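Local atomic coordinates of probable glycosidase crf1 (Neosartorya fumigata, PDB entry 6IBU), a protein that couples chitinase and transglycosylase activities to transfer chitin onto 1,6-beta-glucan, or onto other chitin, cross-linking polysaccharides of the fungal cell wall and septa. Residues Y115-D120 with T172-Q176; Y67-G71 with W239-F244; V53-A59 with S185-P191. All coordinates share one frame; numbering follows the deposited sequence.

Interaction 1 (Y115-D120 with T172-Q176)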
loop_
_atom_site.group_PDB
_atom_site.type_symbol
_atom_site.label_atom_id
_atom_site.label_comp_id
_atom_site.label_asym_id
_atom_site.label_seq_id
_atom_site.Cartn_x
_atom_site.Cartn_y
_atom_site.Cartn_z
ATOM N N TYR A 115 6.734 5.414 -4.801
ATOM C CA TYR A 115 6.596 4.334 -5.794
ATOM C C TYR A 115 7.980 3.745 -6.023
ATOM O O TYR A 115 8.979 4.429 -5.757
ATOM C CB TYR A 115 5.944 4.860 -7.070
ATOM C CG TYR A 115 6.908 5.524 -8.014
ATOM C CD1 TYR A 115 7.264 6.852 -7.861
ATOM C CD2 TYR A 115 7.494 4.796 -9.030
ATOM C CE1 TYR A 115 8.166 7.447 -8.720
ATOM C CE2 TYR A 115 8.386 5.377 -9.912
ATOM C CZ TYR A 115 8.713 6.707 -9.756
ATOM O OH TYR A 115 9.599 7.275 -10.603
ATOM N N PHE A 116 7.991 2.486 -6.446
ATOM C CA PHE A 116 9.161 1.736 -6.954
ATOM C C PHE A 116 8.732 1.104 -8.274
ATOM O O PHE A 116 7.568 0.693 -8.401
ATOM C CB PHE A 116 9.610 0.670 -5.950
ATOM C CG PHE A 116 10.022 1.266 -4.632
ATOM C CD1 PHE A 116 11.294 1.791 -4.475
ATOM C CD2 PHE A 116 9.125 1.387 -3.580
ATOM C CE1 PHE A 116 11.695 2.322 -3.257
ATOM C CE2 PHE A 116 9.505 1.986 -2.389
ATOM C CZ PHE A 116 10.792 2.445 -2.224
ATOM N N GLY A 117 9.648 1.076 -9.231
ATOM C CA GLY A 117 9.576 0.217 -10.423
ATOM C C GLY A 117 10.482 -0.978 -10.236
ATOM O O GLY A 117 11.665 -0.777 -9.982
ATOM N N LYS A 118 9.934 -2.186 -10.314
ATOM C CA LYS A 118 10.721 -3.450 -10.398
ATOM C C LYS A 118 11.716 -3.551 -9.238
ATOM O O LYS A 118 12.821 -4.094 -9.461
ATOM C CB LYS A 118 11.474 -3.534 -11.728
ATOM C CG LYS A 118 10.571 -3.410 -12.936
ATOM C CD LYS A 118 11.280 -3.610 -14.229
ATOM C CE LYS A 118 10.327 -3.719 -15.395
ATOM N NZ LYS A 118 9.761 -2.410 -15.800
ATOM N N GLY A 119 11.339 -3.072 -8.050
ATOM C CA GLY A 119 12.132 -3.241 -6.820
ATOM C C GLY A 119 13.368 -2.365 -6.828
ATOM O O GLY A 119 14.248 -2.578 -5.984
ATOM N N ASP A 120 13.423 -1.397 -7.739
ATOM C CA ASP A 120 14.590 -0.516 -7.942
ATOM C C ASP A 120 14.542 0.606 -6.908
ATOM O O ASP A 120 13.701 1.467 -7.037
ATOM C CB ASP A 120 14.573 0.015 -9.367
ATOM C CG ASP A 120 15.784 0.852 -9.683
ATOM O OD1 ASP A 120 16.620 0.954 -8.809
ATOM O OD2 ASP A 120 15.874 1.366 -10.802
ATOM N N THR A 172 10.447 2.758 -17.898
ATOM C CA THR A 172 11.225 1.585 -17.405
ATOM C C THR A 172 10.917 1.319 -15.928
ATOM O O THR A 172 11.137 0.186 -15.516
ATOM C CB THR A 172 12.746 1.736 -17.593
ATOM O OG1 THR A 172 13.284 2.813 -16.832
ATOM C CG2 THR A 172 13.157 1.942 -19.031
ATOM N N ARG A 173 10.482 2.317 -15.147
ATOM C CA ARG A 173 10.227 2.118 -13.696
ATOM C C ARG A 173 8.784 2.527 -13.342
ATOM O O ARG A 173 8.503 2.747 -12.163
ATOM C CB ARG A 173 11.303 2.850 -12.879
ATOM C CG ARG A 173 12.700 2.268 -13.036
ATOM C CD ARG A 173 12.799 0.927 -12.379
ATOM N NE ARG A 173 14.109 0.296 -12.487
ATOM C CZ ARG A 173 14.497 -0.512 -13.470
ATOM N NH1 ARG A 173 13.687 -0.772 -14.480
ATOM N NH2 ARG A 173 15.699 -1.068 -13.445
ATOM N N PHE A 174 7.874 2.575 -14.310
ATOM C CA PHE A 174 6.439 2.861 -14.073
ATOM C C PHE A 174 5.762 1.608 -13.531
ATOM O O PHE A 174 5.899 0.546 -14.127
ATOM C CB PHE A 174 5.765 3.331 -15.361
ATOM C CG PHE A 174 4.405 3.917 -15.140
ATOM C CD1 PHE A 174 4.258 5.182 -14.615
ATOM C CD2 PHE A 174 3.270 3.174 -15.417
ATOM C CE1 PHE A 174 2.995 5.706 -14.394
ATOM C CE2 PHE A 174 2.008 3.711 -15.225
ATOM C CZ PHE A 174 1.872 4.972 -14.709
ATOM N N PRO A 175 5.041 1.665 -12.388
ATOM C CA PRO A 175 4.311 0.499 -11.886
ATOM C C PRO A 175 3.277 0.047 -12.923
ATOM O O PRO A 175 2.483 0.845 -13.292
ATOM C CB PRO A 175 3.635 1.004 -10.615
ATOM C CG PRO A 175 4.505 2.161 -10.187
ATOM C CD PRO A 175 4.949 2.810 -11.484
ATOM N N GLN A 176 3.368 -1.178 -13.435
ATOM C CA GLN A 176 2.535 -1.574 -14.594
ATOM C C GLN A 176 2.332 -3.079 -14.623
ATOM O O GLN A 176 2.078 -3.602 -15.697
ATOM C CB GLN A 176 3.173 -1.122 -15.906
ATOM C CG GLN A 176 4.559 -1.706 -16.148
ATOM C CD GLN A 176 5.190 -1.064 -17.362
ATOM O OE1 GLN A 176 4.879 -1.408 -18.504
ATOM N NE2 GLN A 176 6.083 -0.118 -17.128
HETATM O O HOH W 1 8.175 -0.615 -13.497
#
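Gly-117 and Arg-173 bring their backbones together, CA atoms 3.8 Å apart, where strand 110-116 ends and the chain reverses through a type I' turn from Gly-117 to Asp-120. The approach is close enough for a CA-H...O contact from Gly-117 CA to Arg-173 O, and it lays the Arg-173 side chain across the turn. Bent at chi2 (-70°), that chain carries its CD past Gly-117 O and presents NE to the carboxylate of Asp-120. Arg-173 NE donates to the anti lone pair of Asp-120 OD2 at 2.7 Å, with the oxygen close to the guanidinium plane, in a salt bridge whose two flat groups are steeply inclined, 73° apart. The aspartate's other oxygen, OD1, accepts from Thr-122 N. The guanidinium also turns back to its own segment, Arg-173 NH1 donating to Thr-172 O at 2.9 Å. Lys-118 NZ reaches Thr-172 O at 3.0 Å from the opposite face of the carbonyl plane, so one acceptor serves both cations, which probably eases the proximity of their like charges. Arg-173 O lies at the edge of the Tyr-115 ring, 3.5 Å from Tyr-115 CE2, and Pro-175 CD packs against CD2. Tyr-115 and Pro-175 both continue onto Leu-163 of strand 158-164, while Pro-175 also touches Val-99 of strand 98-105. Phe-116 packs beside Glu-98, the probable nucleophile, placing this turn at the end of strand 110-116, in the sheet that carries Glu-98, against the loop that leads into strand 179-187.

Interaction 2 (Y67-G71 with W239-F244)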
loop_
_atom_site.group_PDB
_atom_site.type_symbol
_atom_site.label_atom_id
_atom_site.label_comp_id
_atom_site.label_asym_id
_atom_site.label_seq_id
_atom_site.Cartn_x
_atom_site.Cartn_y
_atom_site.Cartn_z
ATOM N N TYR A 67 -5.168 -9.837 -7.117
ATOM C CA TYR A 67 -4.413 -8.745 -7.769
ATOM C C TYR A 67 -5.374 -8.057 -8.728
ATOM O O TYR A 67 -6.264 -8.725 -9.226
ATOM C CB TYR A 67 -3.219 -9.266 -8.567
ATOM C CG TYR A 67 -2.128 -9.867 -7.731
ATOM C CD1 TYR A 67 -2.325 -11.070 -7.070
ATOM C CD2 TYR A 67 -0.881 -9.271 -7.638
ATOM C CE1 TYR A 67 -1.322 -11.648 -6.309
ATOM C CE2 TYR A 67 0.129 -9.840 -6.874
ATOM C CZ TYR A 67 -0.093 -11.031 -6.211
ATOM O OH TYR A 67 0.898 -11.588 -5.466
ATOM N N PHE A 68 -5.204 -6.765 -8.950
ATOM C CA PHE A 68 -5.929 -6.006 -9.991
ATOM C C PHE A 68 -4.881 -5.394 -10.922
ATOM O O PHE A 68 -3.729 -5.235 -10.518
ATOM C CB PHE A 68 -6.909 -5.039 -9.338
ATOM C CG PHE A 68 -6.316 -3.831 -8.673
ATOM C CD1 PHE A 68 -5.722 -3.928 -7.434
ATOM C CD2 PHE A 68 -6.464 -2.579 -9.245
ATOM C CE1 PHE A 68 -5.204 -2.798 -6.823
ATOM C CE2 PHE A 68 -5.935 -1.460 -8.635
ATOM C CZ PHE A 68 -5.317 -1.565 -7.422
ATOM N N PHE A 69 -5.272 -5.146 -12.168
ATOM C CA PHE A 69 -4.368 -4.723 -13.258
ATOM C C PHE A 69 -4.887 -3.415 -13.814
ATOM O O PHE A 69 -5.749 -3.445 -14.714
ATOM C CB PHE A 69 -4.298 -5.796 -14.333
ATOM C CG PHE A 69 -3.239 -5.584 -15.385
ATOM C CD1 PHE A 69 -2.054 -4.938 -15.082
ATOM C CD2 PHE A 69 -3.424 -6.072 -16.664
ATOM C CE1 PHE A 69 -1.072 -4.782 -16.042
ATOM C CE2 PHE A 69 -2.436 -5.924 -17.625
ATOM C CZ PHE A 69 -1.264 -5.284 -17.306
ATOM N N PHE A 70 -4.375 -2.318 -13.277
ATOM C CA PHE A 70 -4.814 -0.921 -13.513
ATOM C C PHE A 70 -6.168 -0.713 -12.857
ATOM O O PHE A 70 -6.872 -1.684 -12.585
ATOM C CB PHE A 70 -4.831 -0.564 -15.000
ATOM C CG PHE A 70 -3.454 -0.620 -15.604
ATOM C CD1 PHE A 70 -2.510 0.315 -15.212
ATOM C CD2 PHE A 70 -3.080 -1.601 -16.511
ATOM C CE1 PHE A 70 -1.215 0.285 -15.701
ATOM C CE2 PHE A 70 -1.784 -1.623 -17.012
ATOM C CZ PHE A 70 -0.855 -0.680 -16.610
ATOM N N GLY A 71 -6.495 0.543 -12.594
ATOM C CA GLY A 71 -7.783 0.943 -12.013
ATOM C C GLY A 71 -7.560 1.870 -10.834
ATOM O O GLY A 71 -6.904 2.912 -11.000
ATOM N N TRP A 239 3.549 -4.133 -18.840
ATOM C CA TRP A 239 2.091 -4.363 -18.829
ATOM C C TRP A 239 1.703 -5.184 -20.057
ATOM O O TRP A 239 0.735 -5.979 -19.964
ATOM C CB TRP A 239 1.353 -3.016 -18.709
ATOM C CG TRP A 239 1.345 -2.111 -19.897
ATOM C CD1 TRP A 239 2.038 -0.945 -20.062
ATOM C CD2 TRP A 239 0.502 -2.241 -21.051
ATOM N NE1 TRP A 239 1.687 -0.348 -21.244
ATOM C CE2 TRP A 239 0.760 -1.125 -21.877
ATOM C CE3 TRP A 239 -0.432 -3.201 -21.469
ATOM C CZ2 TRP A 239 0.118 -0.949 -23.098
ATOM C CZ3 TRP A 239 -1.064 -3.026 -22.678
ATOM C CH2 TRP A 239 -0.780 -1.924 -23.484
ATOM N N GLN A 240 2.437 -4.994 -21.161
ATOM C CA GLN A 240 2.197 -5.692 -22.449
ATOM C C GLN A 240 2.467 -7.182 -22.282
ATOM O O GLN A 240 1.830 -7.946 -22.992
ATOM C CB GLN A 240 3.046 -5.100 -23.569
ATOM C CG GLN A 240 2.638 -3.677 -23.960
ATOM C CD GLN A 240 3.451 -2.615 -23.258
ATOM O OE1 GLN A 240 3.876 -2.787 -22.119
ATOM N NE2 GLN A 240 3.671 -1.494 -23.935
ATOM N N SER A 241 3.310 -7.578 -21.334
ATOM C CA SER A 241 3.643 -9.002 -21.099
ATOM C C SER A 241 2.543 -9.698 -20.288
ATOM O O SER A 241 2.607 -10.932 -20.194
ATOM C CB SER A 241 4.984 -9.148 -20.441
ATOM O OG SER A 241 4.940 -8.789 -19.071
ATOM N N ILE A 242 1.545 -8.989 -19.750
ATOM C CA ILE A 242 0.560 -9.624 -18.821
ATOM C C ILE A 242 -0.561 -10.271 -19.643
ATOM O O ILE A 242 -1.266 -9.562 -20.336
ATOM C CB ILE A 242 0.027 -8.628 -17.774
ATOM C CG1 ILE A 242 1.143 -7.967 -16.961
ATOM C CG2 ILE A 242 -0.990 -9.286 -16.868
ATOM C CD1 ILE A 242 2.080 -8.925 -16.281
ATOM N N LYS A 243 -0.698 -11.589 -19.544
ATOM C CA LYS A 243 -1.753 -12.381 -20.219
ATOM C C LYS A 243 -2.909 -12.622 -19.247
ATOM O O LYS A 243 -2.647 -12.908 -18.064
ATOM C CB LYS A 243 -1.197 -13.726 -20.711
ATOM C CG LYS A 243 -0.086 -13.633 -21.750
ATOM C CD LYS A 243 -0.374 -12.681 -22.926
ATOM C CE LYS A 243 0.276 -13.119 -24.229
ATOM N NZ LYS A 243 0.464 -11.979 -25.156
ATOM N N PHE A 244 -4.139 -12.518 -19.749
ATOM C CA PHE A 244 -5.372 -12.862 -19.002
ATOM C C PHE A 244 -6.554 -13.049 -19.962
ATOM O O PHE A 244 -6.580 -12.442 -21.053
ATOM C CB PHE A 244 -5.645 -11.785 -17.954
ATOM C CG PHE A 244 -5.775 -10.394 -18.504
ATOM C CD1 PHE A 244 -4.649 -9.623 -18.718
ATOM C CD2 PHE A 244 -7.017 -9.855 -18.798
ATOM C CE1 PHE A 244 -4.761 -8.345 -19.239
ATOM C CE2 PHE A 244 -7.124 -8.569 -19.300
ATOM C CZ PHE A 244 -5.994 -7.819 -19.523
#
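Phe-69 pushes its ring into the short C-terminal segment 239-244, joining a loop of the GH16 beta-sandwich to the small antiparallel sheet of strands 14-15, 229-232 and 242-243. No hydrogen bond crosses between 67-71 and 239-244; the contact is made by aromatic and aliphatic carbon. Its tight part is the surround of Phe-69. With CG anti to the backbone N (chi1 -170°), the ring reaches in among Trp-239, Ile-242 and Phe-244 and is sandwiched. Ile-242 CG2 lies over one face of the Phe-69 ring, 4.1 Å from its centroid, in a CH-pi contact, and CD2 of the adjacent Phe-70 covers the opposite face toward the rim. Ile-242 CB also meets Phe-69 CZ at 3.6 Å, so the isoleucine bears on the ring with its stem as well as its methyl branch. Phe-244 closes the side of the ring, its CE1 3.7 Å from Phe-69 CD2, with the two planes nearly perpendicular at 85°. Behind this cluster, Ile-242 rests on Tyr-230 and Tyr-232 of the small sheet.

The more loosely built side lies at Trp-239, whose CB fits at the edge of the Phe-70 ring while the indole extends beyond the cluster; Trp-239 as a whole is partly exposed. Phe-70 directs an edge toward the indole face in an offset edge-to-face pair, with 5.9 Å between the phenyl and five-membered-ring centroids. The indole also takes part in a cation-pi interaction with Lys-148, and the Phe-70 ring also meets that of Trp-146. Where the tight and loose parts meet, Phe-69 CZ points at the backbone of the 3-10 turn, 3.4 Å from Trp-239 O, the oxygen that also accepts the backbone bond from Ile-242 N.

Interaction 3 (V53-A59 with S185-P191); sequences VAKQGDA and SWAGGDP
Gln-56 and Asp-190 meet at about a right angle, the amide of one reaching over to the carboxylate of the other. The glutamine is fully extended, with CG anti to the backbone N (chi1 -178°), which lets it span from its turn to the facing loop. Gln-56 NE2 donates to Asp-190 OD1 at 2.8 Å, arriving on the syn side but 33° out of the carboxylate plane; the amide and carboxylate planes are 52° apart. OD1 also accepts from Ser-192 N. Both carboxylate oxygens are thus tied to the type II turn 55-58, OD1 directly through Gln-56 and OD2 through a water bound to Gly-57 N. A second water links Asp-58 O to Ala-187 N.

Beside these polar links, Val-53 CG2 lies 3.6 Å from Ser-185 OG, a hydroxyl with a weak bond to Phe-51 O, and Ala-59 CB forms an apolar pair with Trp-186 CB at 4.0 Å. The Trp-186 indole turns from 53-59 and donates through NE1 to Ser-88 OG; it belongs to the chitin site, where Trp-186 is itself a ligand-binding residue beside Glu-102 and Thr-197. The contact thus lies at one end of the GH16 beta-sandwich: the link between strands 48-53 and 61-64, which belong to different sheets, covers the end of strand 179-187, and Tyr-207 packs against Gln-56, Ala-187 and Asp-190.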
loop_
_atom_site.group_PDB
_atom_site.type_symbol
_atom_site.label_atom_id
_atom_site.label_comp_id
_atom_site.label_asym_id
_atom_site.label_seq_id
_atom_site.Cartn_x
_atom_site.Cartn_y
_atom_site.Cartn_z
ATOM N N VAL A 53 0.213 -1.449 16.903
ATOM C CA VAL A 53 1.612 -1.694 17.345
ATOM C C VAL A 53 1.641 -1.553 18.877
ATOM O O VAL A 53 1.457 -0.417 19.362
ATOM C CB VAL A 53 2.531 -0.704 16.622
ATOM C CG1 VAL A 53 3.952 -0.798 17.127
ATOM C CG2 VAL A 53 2.468 -0.927 15.118
ATOM N N ALA A 54 1.745 -2.659 19.618
ATOM C CA ALA A 54 1.731 -2.638 21.104
ATOM C C ALA A 54 3.104 -3.023 21.654
ATOM O O ALA A 54 3.456 -2.499 22.719
ATOM C CB ALA A 54 0.660 -3.542 21.662
ATOM N N LYS A 55 3.838 -3.905 20.980
ATOM C CA LYS A 55 5.164 -4.354 21.454
ATOM C C LYS A 55 6.078 -4.558 20.251
ATOM O O LYS A 55 5.581 -4.635 19.116
ATOM C CB LYS A 55 5.033 -5.634 22.280
ATOM C CG LYS A 55 4.661 -6.885 21.493
ATOM C CD LYS A 55 3.761 -7.834 22.294
ATOM C CE LYS A 55 3.291 -9.054 21.523
ATOM N NZ LYS A 55 2.074 -8.775 20.716
ATOM N N GLN A 56 7.377 -4.642 20.508
ATOM C CA GLN A 56 8.395 -4.788 19.453
ATOM C C GLN A 56 8.037 -6.034 18.641
ATOM O O GLN A 56 7.576 -7.020 19.241
ATOM C CB GLN A 56 9.792 -4.847 20.061
ATOM C CG GLN A 56 10.897 -4.947 19.017
ATOM C CD GLN A 56 12.283 -4.924 19.619
ATOM O OE1 GLN A 56 12.493 -5.281 20.772
ATOM N NE2 GLN A 56 13.262 -4.526 18.829
ATOM N N GLY A 57 8.218 -5.969 17.322
ATOM C CA GLY A 57 7.893 -7.062 16.392
ATOM C C GLY A 57 6.451 -7.023 15.907
ATOM O O GLY A 57 6.177 -7.771 14.963
ATOM N N ASP A 58 5.577 -6.186 16.490
ATOM C CA ASP A 58 4.156 -6.028 16.062
ATOM C C ASP A 58 4.101 -5.304 14.715
ATOM O O ASP A 58 4.529 -4.142 14.640
ATOM C CB ASP A 58 3.297 -5.239 17.054
ATOM C CG ASP A 58 2.696 -6.096 18.151
ATOM O OD1 ASP A 58 3.081 -7.290 18.230
ATOM O OD2 ASP A 58 1.851 -5.561 18.927
ATOM N N ALA A 59 3.616 -5.992 13.687
ATOM C CA ALA A 59 3.498 -5.482 12.310
ATOM C C ALA A 59 2.230 -6.071 11.705
ATOM O O ALA A 59 2.259 -6.783 10.703
ATOM C CB ALA A 59 4.733 -5.850 11.536
ATOM N N SER A 185 0.386 -1.448 9.828
ATOM C CA SER A 185 1.150 -0.536 10.701
ATOM C C SER A 185 2.334 -1.326 11.222
ATOM O O SER A 185 2.241 -2.540 11.273
ATOM C CB SER A 185 0.293 0.012 11.803
ATOM O OG SER A 185 -0.150 -1.051 12.648
ATOM N N TRP A 186 3.402 -0.627 11.569
ATOM C CA TRP A 186 4.664 -1.227 12.042
ATOM C C TRP A 186 5.538 -0.136 12.650
ATOM O O TRP A 186 5.290 1.036 12.392
ATOM C CB TRP A 186 5.380 -1.918 10.887
ATOM C CG TRP A 186 5.573 -1.067 9.678
ATOM C CD1 TRP A 186 4.616 -0.709 8.775
ATOM C CD2 TRP A 186 6.811 -0.531 9.188
ATOM N NE1 TRP A 186 5.170 0.027 7.768
ATOM C CE2 TRP A 186 6.514 0.141 7.982
ATOM C CE3 TRP A 186 8.141 -0.577 9.627
ATOM C CZ2 TRP A 186 7.486 0.793 7.234
ATOM C CZ3 TRP A 186 9.107 0.071 8.890
ATOM C CH2 TRP A 186 8.781 0.739 7.705
ATOM N N ALA A 187 6.544 -0.529 13.411
ATOM C CA ALA A 187 7.459 0.429 14.058
ATOM C C ALA A 187 8.640 0.670 13.127
ATOM O O ALA A 187 9.546 -0.135 13.138
ATOM C CB ALA A 187 7.886 -0.105 15.394
ATOM N N GLY A 188 8.620 1.747 12.346
ATOM C CA GLY A 188 9.800 2.207 11.598
ATOM C C GLY A 188 10.904 2.544 12.574
ATOM O O GLY A 188 12.069 2.401 12.232
ATOM N N GLY A 189 10.517 2.959 13.778
ATOM C CA GLY A 189 11.430 3.359 14.851
ATOM C C GLY A 189 11.779 2.217 15.796
ATOM O O GLY A 189 12.173 2.510 16.920
ATOM N N ASP A 190 11.609 0.961 15.379
ATOM C CA ASP A 190 12.125 -0.236 16.086
ATOM C C ASP A 190 13.624 -0.039 16.279
ATOM O O ASP A 190 14.317 0.250 15.310
ATOM C CB ASP A 190 11.827 -1.480 15.250
ATOM C CG ASP A 190 12.103 -2.809 15.928
ATOM O OD1 ASP A 190 13.190 -2.929 16.526
ATOM O OD2 ASP A 190 11.243 -3.736 15.778
ATOM N N PRO A 191 14.170 -0.152 17.511
ATOM C CA PRO A 191 15.611 0.000 17.729
ATOM C C PRO A 191 16.474 -0.936 16.864
ATOM O O PRO A 191 17.573 -0.582 16.502
ATOM C CB PRO A 191 15.801 -0.346 19.209
ATOM C CG PRO A 191 14.450 -0.125 19.841
ATOM C CD PRO A 191 13.437 -0.410 18.755
HETATM O O HOH W 2 8.750 -3.541 16.089
HETATM O O HOH W 3 6.884 -3.408 13.927
#

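From the N terminus, the chain first passes 53-59, the loop joining a strand of one large sheet to a strand of the other, then 67-71 and 115-120. Segment 172-176 closes the shortest loop, interaction 1. Next, 185-191 returns to 53-59 in interaction 3, and near the C terminus 239-244 returns to 67-71 in interaction 2. Interaction 1 is nested within both of these loops, which cross each other. Interactions 1 and 2 touch through Gln-176, whose OE1 probably accepts from Trp-239 N, linking the loop before strand 179-187 to the segment that carries strand 242-243. Interaction 3 lies across the chain's centre from interaction 2, about 33 Å between centres.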